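Local coordinates for protein glycerol dehydrogenase (Bacillus coagulans, PDB 6CSJ) that probably oxidises glycerol to dihydroxyacetone with NAD+ as a polyol dehydrogenase of the iron-containing alcohol dehydrogenase family and, in this double mutant, has acquired D-lactate dehydrogenase activity, at residues His254-Gly259 and Glu327-Glu332; Thr279-Ile284 and Ala350-Ala355; Thr261-Thr266 and Arg323-Leu328; Ala185-Met190 and Ile336-Phe341; Ser125-Ile130 and Glu138-Leu143. The protein carries 2 engineered substitutions. All blocks are in the same frame, centred on the assembly; numbering follows the deposited sequence.

Contact 1: residues His254-Gly259 and Glu327-Glu332; sequences HAIHNG and ELSCAE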
# COMPACT_ATOMS: atom_id res chain seq x y z
N HIS A 254 -5.22 -9.04 5.35
CA HIS A 254 -4.67 -9.18 4.00
C HIS A 254 -5.04 -10.50 3.34
O HIS A 254 -5.34 -10.52 2.14
CB HIS A 254 -3.14 -8.93 3.95
CG HIS A 254 -2.78 -7.49 3.70
ND1 HIS A 254 -3.00 -6.50 4.64
CD2 HIS A 254 -2.38 -6.85 2.57
CE1 HIS A 254 -2.66 -5.33 4.13
NE2 HIS A 254 -2.25 -5.52 2.88
N ALA A 255 -5.04 -11.59 4.11
CA ALA A 255 -5.48 -12.89 3.60
C ALA A 255 -6.94 -12.84 3.14
O ALA A 255 -7.27 -13.34 2.08
CB ALA A 255 -5.29 -13.98 4.62
N ILE A 256 -7.79 -12.20 3.95
CA ILE A 256 -9.20 -12.04 3.61
C ILE A 256 -9.37 -11.10 2.39
O ILE A 256 -10.23 -11.36 1.55
CB ILE A 256 -10.05 -11.61 4.84
CG1 ILE A 256 -10.12 -12.77 5.84
CG2 ILE A 256 -11.47 -11.21 4.44
CD1 ILE A 256 -10.55 -12.37 7.25
N HIS A 257 -8.56 -10.03 2.31
CA HIS A 257 -8.47 -9.22 1.08
C HIS A 257 -8.23 -10.09 -0.17
O HIS A 257 -8.92 -9.94 -1.18
CB HIS A 257 -7.39 -8.12 1.20
CG HIS A 257 -6.88 -7.62 -0.12
ND1 HIS A 257 -5.87 -8.25 -0.82
CD2 HIS A 257 -7.24 -6.56 -0.88
CE1 HIS A 257 -5.63 -7.60 -1.94
NE2 HIS A 257 -6.45 -6.57 -2.00
N ASN A 258 -7.26 -11.00 -0.10
CA ASN A 258 -6.91 -11.87 -1.22
C ASN A 258 -8.05 -12.81 -1.58
O ASN A 258 -8.38 -12.96 -2.75
CB ASN A 258 -5.66 -12.70 -0.93
CG ASN A 258 -4.40 -11.86 -0.87
OD1 ASN A 258 -4.41 -10.67 -1.18
ND2 ASN A 258 -3.30 -12.47 -0.45
N GLY A 259 -8.66 -13.42 -0.56
CA GLY A 259 -9.81 -14.30 -0.77
C GLY A 259 -11.02 -13.65 -1.42
O GLY A 259 -11.77 -14.31 -2.14
N GLU A 327 -11.93 -20.34 1.88
CA GLU A 327 -10.95 -21.35 1.46
C GLU A 327 -9.71 -20.70 0.86
O GLU A 327 -8.58 -21.04 1.25
CB GLU A 327 -11.56 -22.38 0.49
CG GLU A 327 -12.01 -23.67 1.18
CD GLU A 327 -13.41 -24.13 0.77
OE1 GLU A 327 -13.72 -24.11 -0.45
OE2 GLU A 327 -14.19 -24.51 1.67
N LEU A 328 -9.91 -19.73 -0.04
CA LEU A 328 -8.78 -19.01 -0.63
C LEU A 328 -7.99 -18.21 0.42
O LEU A 328 -6.76 -18.14 0.34
CB LEU A 328 -9.24 -18.11 -1.80
CG LEU A 328 -8.15 -17.42 -2.65
CD1 LEU A 328 -7.08 -18.36 -3.19
CD2 LEU A 328 -8.84 -16.70 -3.81
N SER A 329 -8.70 -17.63 1.39
CA SER A 329 -8.04 -16.91 2.50
C SER A 329 -7.13 -17.82 3.33
O SER A 329 -6.14 -17.35 3.87
CB SER A 329 -9.07 -16.26 3.43
OG SER A 329 -9.96 -15.41 2.74
N CYS A 330 -7.49 -19.10 3.42
CA CYS A 330 -6.73 -20.11 4.18
C CYS A 330 -5.79 -21.00 3.34
O CYS A 330 -5.29 -22.00 3.86
CB CYS A 330 -7.71 -21.01 4.94
SG CYS A 330 -8.73 -20.10 6.14
N ALA A 331 -5.51 -20.63 2.09
CA ALA A 331 -4.56 -21.38 1.24
C ALA A 331 -3.20 -21.53 1.90
O ALA A 331 -2.80 -20.68 2.67
CB ALA A 331 -4.39 -20.69 -0.12
N GLU A 332 -2.48 -22.59 1.53
CA GLU A 332 -1.21 -22.96 2.20
C GLU A 332 -0.28 -21.93 2.84
O GLU A 332 -0.16 -21.94 4.07
CB GLU A 332 -0.37 -23.92 1.31
CG GLU A 332 0.67 -24.72 2.06
CD GLU A 332 1.02 -26.08 1.42
OE1 GLU A 332 0.12 -26.94 1.42
OE2 GLU A 332 2.16 -26.26 0.95
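Gly259 and Ser329, the closing residues of helices 252-259 and 319-329, bring their CA atoms within 4.5 Å of each other. Just past this point Cys330 departs from helical backbone angles, turning the second chain out of its helix. Such an approach illustrates what glycine permits: a CB on Gly259 would point at the other helix and come too close to Ser329 OG for both to fit. That hydroxyl rests over the first helix, 3.6 Å from Ile256 CA, yet forms no bond across the interface. Its chi1 of -55° sets OG beside its own backbone N and turns it back along its helix, where it hydrogen-bonds to Val325 O. Next along, the methyl of Ala255 meets the Ser329 carbonyl, CB to O 3.6 Å. On the more open flank Leu328 lays CB and CG against Gly259 CA, each at 4.0 Å, and its CD2 branch reaches 3.9 Å from Asn258 O. Ile256 points away from these partners and packs on Val348 and Ile352 of helix 345-365. The whole is a buried packing of two helix C-termini at a glycine, within the all-helical C-terminal domain of the iron-containing alcohol dehydrogenase fold.

Contact 2: residues Thr279-Ile284 and Ala350-Ala355; sequences TLAQLI and AAIVTA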
# COMPACT_ATOMS: atom_id res chain seq x y z
N THR A 279 -10.11 -6.03 7.90
CA THR A 279 -9.73 -5.68 9.27
C THR A 279 -10.88 -5.96 10.23
O THR A 279 -10.65 -6.52 11.31
CB THR A 279 -9.30 -4.21 9.36
OG1 THR A 279 -8.24 -3.97 8.43
CG2 THR A 279 -8.84 -3.86 10.77
N LEU A 280 -12.10 -5.60 9.84
CA LEU A 280 -13.27 -5.86 10.66
C LEU A 280 -13.43 -7.37 10.87
O LEU A 280 -13.65 -7.82 11.98
CB LEU A 280 -14.54 -5.25 10.03
CG LEU A 280 -15.86 -5.44 10.78
CD1 LEU A 280 -15.74 -4.91 12.21
CD2 LEU A 280 -17.00 -4.77 10.04
N ALA A 281 -13.29 -8.14 9.79
CA ALA A 281 -13.32 -9.60 9.85
C ALA A 281 -12.23 -10.16 10.76
O ALA A 281 -12.49 -11.09 11.53
CB ALA A 281 -13.22 -10.20 8.45
N GLN A 282 -11.01 -9.59 10.71
CA GLN A 282 -9.96 -10.03 11.65
C GLN A 282 -10.39 -9.79 13.09
O GLN A 282 -10.18 -10.66 13.94
CB GLN A 282 -8.60 -9.38 11.40
CG GLN A 282 -7.55 -9.95 12.36
CD GLN A 282 -6.14 -9.49 12.11
OE1 GLN A 282 -5.67 -9.46 10.98
NE2 GLN A 282 -5.42 -9.17 13.19
N LEU A 283 -11.00 -8.64 13.36
CA LEU A 283 -11.41 -8.31 14.73
C LEU A 283 -12.48 -9.27 15.29
O LEU A 283 -12.46 -9.61 16.47
CB LEU A 283 -11.88 -6.85 14.83
CG LEU A 283 -10.83 -5.77 14.52
CD1 LEU A 283 -11.48 -4.40 14.58
CD2 LEU A 283 -9.66 -5.84 15.48
N ILE A 284 -13.39 -9.72 14.43
CA ILE A 284 -14.35 -10.76 14.79
C ILE A 284 -13.61 -12.09 15.03
O ILE A 284 -13.84 -12.75 16.04
CB ILE A 284 -15.43 -10.98 13.69
CG1 ILE A 284 -16.19 -9.68 13.38
CG2 ILE A 284 -16.40 -12.07 14.10
CD1 ILE A 284 -16.83 -9.01 14.56
N ALA A 350 -17.12 -17.82 9.25
CA ALA A 350 -17.87 -17.25 10.38
C ALA A 350 -17.47 -15.80 10.65
O ALA A 350 -18.35 -14.95 10.88
CB ALA A 350 -17.68 -18.09 11.63
N ALA A 351 -16.17 -15.51 10.62
CA ALA A 351 -15.66 -14.14 10.81
C ALA A 351 -16.15 -13.16 9.72
O ALA A 351 -16.56 -12.04 10.03
CB ALA A 351 -14.14 -14.14 10.88
N ILE A 352 -16.14 -13.60 8.47
CA ILE A 352 -16.54 -12.76 7.34
C ILE A 352 -18.03 -12.42 7.39
O ILE A 352 -18.41 -11.24 7.31
CB ILE A 352 -16.14 -13.41 5.98
CG1 ILE A 352 -14.60 -13.39 5.86
CG2 ILE A 352 -16.76 -12.67 4.79
CD1 ILE A 352 -14.04 -14.35 4.83
N VAL A 353 -18.87 -13.44 7.54
CA VAL A 353 -20.32 -13.23 7.54
C VAL A 353 -20.74 -12.43 8.78
O VAL A 353 -21.62 -11.57 8.70
CB VAL A 353 -21.09 -14.57 7.43
CG1 VAL A 353 -22.60 -14.37 7.61
CG2 VAL A 353 -20.79 -15.22 6.09
N THR A 354 -20.09 -12.71 9.91
CA THR A 354 -20.38 -11.99 11.15
C THR A 354 -19.86 -10.54 11.10
O THR A 354 -20.52 -9.63 11.62
CB THR A 354 -19.85 -12.76 12.38
OG1 THR A 354 -20.43 -14.08 12.39
CG2 THR A 354 -20.20 -12.04 13.69
N ALA A 355 -18.73 -10.32 10.44
CA ALA A 355 -18.26 -8.95 10.19
C ALA A 355 -19.29 -8.14 9.40
O ALA A 355 -19.59 -6.99 9.75
CB ALA A 355 -16.92 -8.96 9.46
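Ile284 leans over the turn Ala351-Ala355 and can be followed atom by atom. Its CB lies 4.0 Å from Ala351 O. There the side chain forks: CG2, anti to the backbone N, runs to the methyl of Thr354, with CG2 to CG2 at 3.8 Å, while CG1 drops onto the backbone of the next residue, 3.9 Å from Ala355 CA. One branch thus meets Thr354 and the other the backbone of Ala355.

This is helix-to-helix packing in the C-terminal helical domain, where helix 271-285 meets the long last helix 345-365. The local axes come within 8.0 Å at an angle of 115°, and alanines at the crossing point show how small residues let helices draw close. Ala355 points its methyl straight at the partner backbone, 3.7 Å from Ala281 CA. The favour is returned by Ala351, whose CB sits 3.5 Å from Ala281 O.

Leu280 closes the other flank: its CG covers the Ala355 methyl at 3.9 Å, and CD2 extends to the Ala355 carbonyl oxygen, 3.4 Å away. Leu280 also touches Ile293 and Val297 of helix 290-303. Thr354, at the more open border, presents its methyl to Ile284 while its hydroxyl is engaged within its own helix: OG1 donates to Ala350 O, and that carbonyl receives the Thr354 N-H from the opposite face of its plane.

Contact 3: residues Thr261-Thr266 and Arg323-Leu328; sequences TVLEET and RKVAEL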
# COMPACT_ATOMS: atom_id res chain seq x y z
N THR A 261 -11.13 -11.80 -3.91
CA THR A 261 -11.00 -11.81 -5.39
C THR A 261 -12.00 -12.78 -6.05
O THR A 261 -12.43 -12.55 -7.18
CB THR A 261 -9.57 -12.17 -5.84
OG1 THR A 261 -9.44 -11.84 -7.21
CG2 THR A 261 -9.31 -13.65 -5.67
N VAL A 262 -12.37 -13.84 -5.34
CA VAL A 262 -13.42 -14.79 -5.73
C VAL A 262 -14.75 -14.08 -6.04
O VAL A 262 -15.46 -14.50 -6.95
CB VAL A 262 -13.66 -15.84 -4.62
CG1 VAL A 262 -14.92 -16.67 -4.87
CG2 VAL A 262 -12.44 -16.76 -4.47
N LEU A 263 -15.10 -13.06 -5.26
CA LEU A 263 -16.30 -12.27 -5.51
C LEU A 263 -16.03 -11.19 -6.58
O LEU A 263 -15.39 -10.17 -6.31
CB LEU A 263 -16.80 -11.64 -4.21
CG LEU A 263 -17.15 -12.61 -3.09
CD1 LEU A 263 -17.53 -11.88 -1.82
CD2 LEU A 263 -18.32 -13.52 -3.51
N GLU A 264 -16.53 -11.45 -7.79
CA GLU A 264 -16.31 -10.59 -8.97
C GLU A 264 -16.80 -9.15 -8.77
O GLU A 264 -16.14 -8.20 -9.21
CB GLU A 264 -16.98 -11.21 -10.21
CG GLU A 264 -18.44 -11.61 -10.05
CD GLU A 264 -18.83 -12.88 -10.80
OE1 GLU A 264 -18.09 -13.90 -10.79
OE2 GLU A 264 -19.90 -12.84 -11.40
N GLU A 265 -17.94 -8.99 -8.10
CA GLU A 265 -18.47 -7.66 -7.73
C GLU A 265 -17.49 -6.76 -6.94
O GLU A 265 -17.65 -5.54 -6.95
CB GLU A 265 -19.78 -7.76 -6.92
CG GLU A 265 -20.83 -8.75 -7.37
CD GLU A 265 -20.87 -10.01 -6.51
OE1 GLU A 265 -19.94 -10.86 -6.57
OE2 GLU A 265 -21.86 -10.17 -5.79
N THR A 266 -16.51 -7.35 -6.24
CA THR A 266 -15.55 -6.57 -5.45
C THR A 266 -14.31 -6.11 -6.21
O THR A 266 -13.50 -5.38 -5.63
CB THR A 266 -15.07 -7.34 -4.20
OG1 THR A 266 -14.20 -8.42 -4.60
CG2 THR A 266 -16.25 -7.89 -3.43
N ARG A 323 -17.86 -19.43 1.01
CA ARG A 323 -16.98 -20.56 1.36
C ARG A 323 -15.68 -20.52 0.57
O ARG A 323 -14.60 -20.76 1.12
CB ARG A 323 -17.65 -21.92 1.09
CG ARG A 323 -18.86 -22.24 1.94
CD ARG A 323 -18.53 -22.99 3.20
NE ARG A 323 -19.66 -22.95 4.14
CZ ARG A 323 -19.58 -23.08 5.46
NH1 ARG A 323 -18.41 -23.27 6.08
NH2 ARG A 323 -20.70 -23.01 6.18
N LYS A 324 -15.79 -20.23 -0.74
CA LYS A 324 -14.60 -20.13 -1.60
C LYS A 324 -13.69 -18.98 -1.15
O LYS A 324 -12.45 -19.14 -1.13
CB LYS A 324 -14.98 -19.97 -3.07
CG LYS A 324 -15.61 -21.19 -3.73
CD LYS A 324 -16.19 -20.79 -5.10
CE LYS A 324 -17.27 -21.74 -5.62
NZ LYS A 324 -16.66 -23.03 -6.02
N VAL A 325 -14.29 -17.85 -0.78
CA VAL A 325 -13.55 -16.72 -0.20
C VAL A 325 -12.74 -17.18 1.03
O VAL A 325 -11.54 -16.90 1.14
CB VAL A 325 -14.48 -15.55 0.20
CG1 VAL A 325 -13.72 -14.48 0.98
CG2 VAL A 325 -15.13 -14.91 -1.03
N ALA A 326 -13.40 -17.90 1.93
CA ALA A 326 -12.76 -18.42 3.13
C ALA A 326 -11.66 -19.44 2.83
O ALA A 326 -10.60 -19.41 3.46
CB ALA A 326 -13.81 -19.04 4.05
N GLU A 327 -11.93 -20.34 1.88
CA GLU A 327 -10.95 -21.35 1.46
C GLU A 327 -9.71 -20.70 0.86
O GLU A 327 -8.58 -21.04 1.25
CB GLU A 327 -11.56 -22.38 0.49
CG GLU A 327 -12.01 -23.67 1.18
CD GLU A 327 -13.41 -24.13 0.77
OE1 GLU A 327 -13.72 -24.11 -0.45
OE2 GLU A 327 -14.19 -24.51 1.67
N LEU A 328 -9.91 -19.73 -0.04
CA LEU A 328 -8.78 -19.01 -0.63
C LEU A 328 -7.99 -18.21 0.42
O LEU A 328 -6.76 -18.14 0.34
CB LEU A 328 -9.24 -18.11 -1.80
CG LEU A 328 -8.15 -17.42 -2.65
CD1 LEU A 328 -7.08 -18.36 -3.19
CD2 LEU A 328 -8.84 -16.70 -3.81
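Val262 and Val325 adopt the same rotamer, chi1 169° and 172°, each holding CG1 anti to its backbone N and CG2 beside it. For Val262 this spreads the two methyls over separate parts of helix 319-329: CG1 settles on Lys324 CB at 3.8 Å, and CG2 on Leu328 CD2 at 3.7 Å, the valine and leucine sliding past each other in opposite directions. Its CB, where the two methyls diverge, lies 4.0 Å from Val325 CG2. That same Val325 methyl is also met by Leu263, which crosses the valine at about a right angle and touches it with CG at 3.7 Å and CD1 at 3.9 Å. One methyl of the helix therefore fits between two consecutive residues of the loop. Thr261 adds its methyl rather than its hydroxyl; CG2 reaches Leu328 CD2 at 3.6 Å, while OG1 points anti to the backbone N. Lys324 contributes the root of its side chain, and its amine leads away.

Leu263 also touches Leu322 of the same helix and Val314 of a loop, and Val325 touches Ile352 of helix 345-365. No hydrogen bond or salt bridge spans the two segments. The contact depends on shape and on the removal of hydrocarbon from water, a chemistry that imposes little direction on its partners, so the fit of the loop on the helix probably rests on how the branched methyls interlock.

Contact 4: residues Ala185-Met190 and Ile336-Phe341; sequences ANKTTM and IYNMPF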
# COMPACT_ATOMS: atom_id res chain seq x y z
N ALA A 185 1.78 -14.02 18.23
CA ALA A 185 2.09 -15.36 17.73
C ALA A 185 3.57 -15.72 17.74
O ALA A 185 3.90 -16.88 17.54
CB ALA A 185 1.53 -15.53 16.33
N ASN A 186 4.46 -14.75 17.95
CA ASN A 186 5.92 -14.94 17.81
C ASN A 186 6.33 -15.41 16.40
O ASN A 186 7.31 -16.13 16.24
CB ASN A 186 6.44 -15.91 18.89
CG ASN A 186 7.91 -15.73 19.17
OD1 ASN A 186 8.38 -14.62 19.36
ND2 ASN A 186 8.65 -16.83 19.22
N LYS A 187 5.58 -14.98 15.39
CA LYS A 187 5.81 -15.36 13.99
C LYS A 187 6.67 -14.28 13.29
O LYS A 187 6.99 -13.24 13.88
CB LYS A 187 4.48 -15.53 13.24
CG LYS A 187 3.66 -16.73 13.67
CD LYS A 187 4.19 -18.02 13.10
CE LYS A 187 3.43 -19.23 13.66
NZ LYS A 187 2.07 -19.37 13.06
N THR A 188 7.06 -14.56 12.05
CA THR A 188 8.00 -13.73 11.32
C THR A 188 7.30 -12.88 10.26
O THR A 188 6.18 -13.17 9.84
CB THR A 188 9.09 -14.57 10.65
OG1 THR A 188 8.49 -15.49 9.76
CG2 THR A 188 9.90 -15.33 11.66
N THR A 189 8.02 -11.83 9.84
CA THR A 189 7.51 -10.80 8.93
C THR A 189 8.12 -10.92 7.52
O THR A 189 9.06 -11.70 7.31
CB THR A 189 7.83 -9.41 9.52
OG1 THR A 189 9.24 -9.14 9.45
CG2 THR A 189 7.39 -9.35 10.98
N MET A 190 7.61 -10.13 6.57
CA MET A 190 8.25 -9.99 5.25
C MET A 190 9.72 -9.53 5.32
O MET A 190 10.51 -9.86 4.46
CB MET A 190 7.46 -9.02 4.34
CG MET A 190 6.12 -9.51 3.82
SD MET A 190 6.25 -11.05 2.89
CE MET A 190 7.25 -10.62 1.46
N ILE A 336 -2.83 -15.44 7.01
CA ILE A 336 -3.80 -15.73 8.06
C ILE A 336 -3.25 -16.64 9.17
O ILE A 336 -3.71 -16.56 10.30
CB ILE A 336 -5.10 -16.33 7.49
CG1 ILE A 336 -6.27 -16.14 8.45
CG2 ILE A 336 -4.92 -17.79 7.08
CD1 ILE A 336 -7.61 -16.05 7.76
N TYR A 337 -2.26 -17.46 8.86
CA TYR A 337 -1.64 -18.33 9.86
C TYR A 337 -0.69 -17.62 10.81
O TYR A 337 -0.14 -18.26 11.71
CB TYR A 337 -0.96 -19.55 9.18
CG TYR A 337 -2.00 -20.36 8.41
CD1 TYR A 337 -2.98 -21.09 9.09
CD2 TYR A 337 -2.04 -20.32 7.01
CE1 TYR A 337 -3.96 -21.79 8.39
CE2 TYR A 337 -3.02 -21.03 6.31
CZ TYR A 337 -3.97 -21.75 7.01
OH TYR A 337 -4.94 -22.43 6.34
N ASN A 338 -0.50 -16.31 10.65
CA ASN A 338 0.21 -15.49 11.65
C ASN A 338 -0.66 -15.11 12.84
O ASN A 338 -0.14 -14.54 13.81
CB ASN A 338 0.81 -14.23 11.02
CG ASN A 338 1.99 -14.53 10.12
OD1 ASN A 338 2.70 -15.53 10.29
ND2 ASN A 338 2.23 -13.64 9.17
N MET A 339 -1.96 -15.40 12.78
CA MET A 339 -2.82 -15.27 13.96
C MET A 339 -2.30 -16.20 15.07
O MET A 339 -1.81 -17.29 14.78
CB MET A 339 -4.27 -15.63 13.61
CG MET A 339 -4.97 -14.71 12.60
SD MET A 339 -4.91 -12.94 12.94
CE MET A 339 -6.00 -12.82 14.37
N PRO A 340 -2.37 -15.76 16.35
CA PRO A 340 -1.83 -16.59 17.45
C PRO A 340 -2.75 -17.74 17.91
O PRO A 340 -2.69 -18.17 19.05
CB PRO A 340 -1.61 -15.56 18.56
CG PRO A 340 -2.68 -14.54 18.34
CD PRO A 340 -2.95 -14.50 16.85
N PHE A 341 -3.61 -18.23 17.03
CA PHE A 341 -4.49 -19.37 17.30
C PHE A 341 -4.71 -20.15 15.99
O PHE A 341 -4.36 -19.66 14.92
CB PHE A 341 -5.84 -18.92 17.90
CG PHE A 341 -6.46 -17.72 17.22
CD1 PHE A 341 -7.26 -17.87 16.09
CD2 PHE A 341 -6.27 -16.45 17.73
CE1 PHE A 341 -7.84 -16.77 15.47
CE2 PHE A 341 -6.85 -15.33 17.11
CZ PHE A 341 -7.64 -15.51 15.98
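Ala185 and Lys187 meet Asn338 and Tyr337 at the end of a 3-10 segment, where it runs out into loop. The methyl of Ala185 faces the carbonyl of Asn338, CB to O 3.2 Å, and lies beside the Pro340 ring, CB to CB 3.9 Å. Two residues on, Lys187 crosses Asn338 obliquely: its CB is 3.4 Å and its CG 3.7 Å from OD1 of the amide. Bends at chi2 (-78°) and chi4 (75°) then fold the chain along the turn and deliver NZ to Tyr337 O at 2.8 Å, a weak hydrogen bond. In effect the lysine uses its hydrocarbon on one residue and its charge on the carbonyl of the residue before. A methionine in its place would probably leave the Tyr337 carbonyl without this charged donor, at the cost of one weak bond between the two segments.

The second shell fixes these partners. Asn338 ND2 donates to Leu250 O, which holds the amide with OD1 turned to the lysine methylenes. Tyr337 is secured by its hydroxyl at Cys330 O, and Ile336 CG2 sits 3.8 Å above the centre of its ring. On the other side, Asn186 has positive phi (59°), and its side-chain OD1 is bonded to Arg194; this residue swings the chain out of helix 175-185 and puts Lys187 within range. Two backbone bonds back into the last turn complete a Schellman motif, here a helix C-terminus whose exit loop meets the end of a 3-10 segment at the surface of the helical domain.

Contact 5: residues Ser125-Ile130 and Glu138-Leu143; sequences SALSVI and EEYLML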
# COMPACT_ATOMS: atom_id res chain seq x y z
N SER A 125 8.01 -0.76 0.26
CA SER A 125 8.32 -2.18 0.43
C SER A 125 9.30 -2.74 -0.61
O SER A 125 9.35 -2.27 -1.75
CB SER A 125 7.04 -3.01 0.38
OG SER A 125 6.55 -3.11 -0.96
N ALA A 126 10.06 -3.76 -0.18
CA ALA A 126 11.01 -4.48 -1.02
C ALA A 126 10.29 -5.53 -1.87
O ALA A 126 10.53 -6.73 -1.74
CB ALA A 126 12.06 -5.16 -0.14
N LEU A 127 9.41 -5.07 -2.77
CA LEU A 127 8.48 -5.96 -3.46
C LEU A 127 7.98 -5.33 -4.75
O LEU A 127 7.53 -4.19 -4.73
CB LEU A 127 7.29 -6.29 -2.55
CG LEU A 127 6.20 -7.24 -3.07
CD1 LEU A 127 6.79 -8.58 -3.48
CD2 LEU A 127 5.10 -7.39 -2.03
N SER A 128 8.06 -6.08 -5.84
CA SER A 128 7.42 -5.70 -7.10
C SER A 128 6.39 -6.76 -7.46
O SER A 128 6.71 -7.94 -7.49
CB SER A 128 8.45 -5.57 -8.23
OG SER A 128 9.45 -4.63 -7.90
N VAL A 129 5.16 -6.34 -7.72
CA VAL A 129 4.13 -7.27 -8.16
C VAL A 129 4.19 -7.28 -9.68
O VAL A 129 3.97 -6.25 -10.31
CB VAL A 129 2.72 -6.87 -7.65
CG1 VAL A 129 1.70 -7.92 -8.05
CG2 VAL A 129 2.73 -6.68 -6.13
N ILE A 130 4.53 -8.44 -10.25
CA ILE A 130 4.70 -8.60 -11.69
C ILE A 130 3.46 -9.23 -12.30
O ILE A 130 2.91 -10.18 -11.76
CB ILE A 130 5.92 -9.51 -12.01
CG1 ILE A 130 7.19 -9.07 -11.24
CG2 ILE A 130 6.14 -9.60 -13.52
CD1 ILE A 130 7.72 -7.71 -11.62
N GLU A 138 1.30 -12.52 -12.36
CA GLU A 138 2.34 -13.52 -12.67
C GLU A 138 3.08 -13.93 -11.41
O GLU A 138 3.01 -15.09 -11.03
CB GLU A 138 3.32 -13.04 -13.75
CG GLU A 138 4.34 -14.08 -14.14
CD GLU A 138 5.29 -13.63 -15.25
OE1 GLU A 138 5.17 -12.54 -15.88
OE2 GLU A 138 6.21 -14.42 -15.48
N GLU A 139 3.80 -13.01 -10.77
CA GLU A 139 4.56 -13.36 -9.57
C GLU A 139 4.87 -12.20 -8.62
O GLU A 139 4.80 -11.03 -9.01
CB GLU A 139 5.87 -14.06 -9.95
CG GLU A 139 6.80 -13.24 -10.85
CD GLU A 139 8.23 -13.67 -10.84
OE1 GLU A 139 8.69 -14.09 -9.78
OE2 GLU A 139 8.95 -13.60 -11.86
N TYR A 140 5.21 -12.55 -7.38
CA TYR A 140 5.76 -11.62 -6.40
C TYR A 140 7.28 -11.64 -6.51
O TYR A 140 7.90 -12.64 -6.20
CB TYR A 140 5.34 -12.00 -4.97
CG TYR A 140 3.86 -11.82 -4.71
CD1 TYR A 140 3.26 -10.57 -4.85
CD2 TYR A 140 3.05 -12.90 -4.33
CE1 TYR A 140 1.90 -10.39 -4.62
CE2 TYR A 140 1.68 -12.73 -4.10
CZ TYR A 140 1.12 -11.47 -4.25
OH TYR A 140 -0.22 -11.27 -4.05
N LEU A 141 7.88 -10.54 -6.95
CA LEU A 141 9.33 -10.40 -7.01
C LEU A 141 9.82 -9.74 -5.70
O LEU A 141 9.61 -8.55 -5.49
CB LEU A 141 9.74 -9.58 -8.23
CG LEU A 141 11.23 -9.29 -8.46
CD1 LEU A 141 12.06 -10.56 -8.53
CD2 LEU A 141 11.45 -8.41 -9.69
N MET A 142 10.46 -10.54 -4.85
CA MET A 142 11.03 -10.10 -3.58
C MET A 142 12.36 -9.45 -3.88
O MET A 142 13.21 -10.06 -4.50
CB MET A 142 11.27 -11.27 -2.60
CG MET A 142 10.15 -12.28 -2.47
SD MET A 142 8.64 -11.64 -1.72
CE MET A 142 7.65 -13.12 -1.68
N LEU A 143 12.55 -8.21 -3.43
CA LEU A 143 13.78 -7.48 -3.70
C LEU A 143 14.72 -7.61 -2.52
O LEU A 143 14.26 -7.74 -1.40
CB LEU A 143 13.46 -6.02 -4.00
CG LEU A 143 12.48 -5.85 -5.15
CD1 LEU A 143 12.06 -4.41 -5.26
CD2 LEU A 143 13.10 -6.34 -6.46
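A two-stranded antiparallel hairpin, strands 127-131 and 137-142, pairs Leu127 with Met142 and Ile130 with Glu139. Ser128 and Leu141 form a hydrogen-bonded pair: Ser128 N to Leu141 O and Leu141 N to Ser128 O are both 2.9 Å. Farther along, Ile130 N donates to Glu139 O, while Ile130 O receives two amides, Glu138 N at 2.9 Å and Glu139 N at 3.1 Å.

One face carries Leu127, Val129, Tyr140 and Met142. There Val129 CG2 touches the tyrosine ring at its edge, 4.1 Å from CE1, and the two side chains point the same way. Leu127, CG anti to its backbone N (chi1 -179°), puts CD1 4.0 Å from Met142 SD.

At the strand end Ala126, centre of an inverse gamma turn, accepts through its O from Leu143 N at 3.0 Å. Leu143, CG anti to its carbonyl carbon (chi1 -56°), brings CD1 to 3.7 Å from Ser128 OG, a hydroxyl bonded to Asp98 O, and continues onto Lys101 and Tyr105. A glycine here would probably open a gap against Ser128 and helix 94-106, giving the end of the hairpin more freedom to shift. On the face that Ser128 shares with Ile130, Glu139 and Leu141, Ile130 packs on Ile73 and Glu139 forms a salt bridge with Lys70.

The doubled partners of Ile130 make a classic beta bulge, in a hairpin that lies in sequence between parallel strands 111-115 and 149-153 of the Rossmann-like N-terminal domain of this family.

Overall arrangement
Contacts 1, 2, 3 and 4 make one continuous region of the helical domain. Contacts 1 and 3 share Leu328, their centres 8 Å apart. Contact 2 lies about 13 Å from contact 1, centre to centre, and is joined to it through Ile256 CD1, 3.6 Å from Ala281 CB. Contact 4 closes a long chain excursion within which contacts 1 and 3 are nested, and it meets contact 2 where Met339 SD lies 3.8 Å from Gln282 CD. Contact 5 lies in the N-terminal domain, which in this family binds the nucleotide cofactor, yet Met142 SD touches Met190 CE of contact 4 at 3.6 Å. In this family the active site generally lies in the cleft between the two domains.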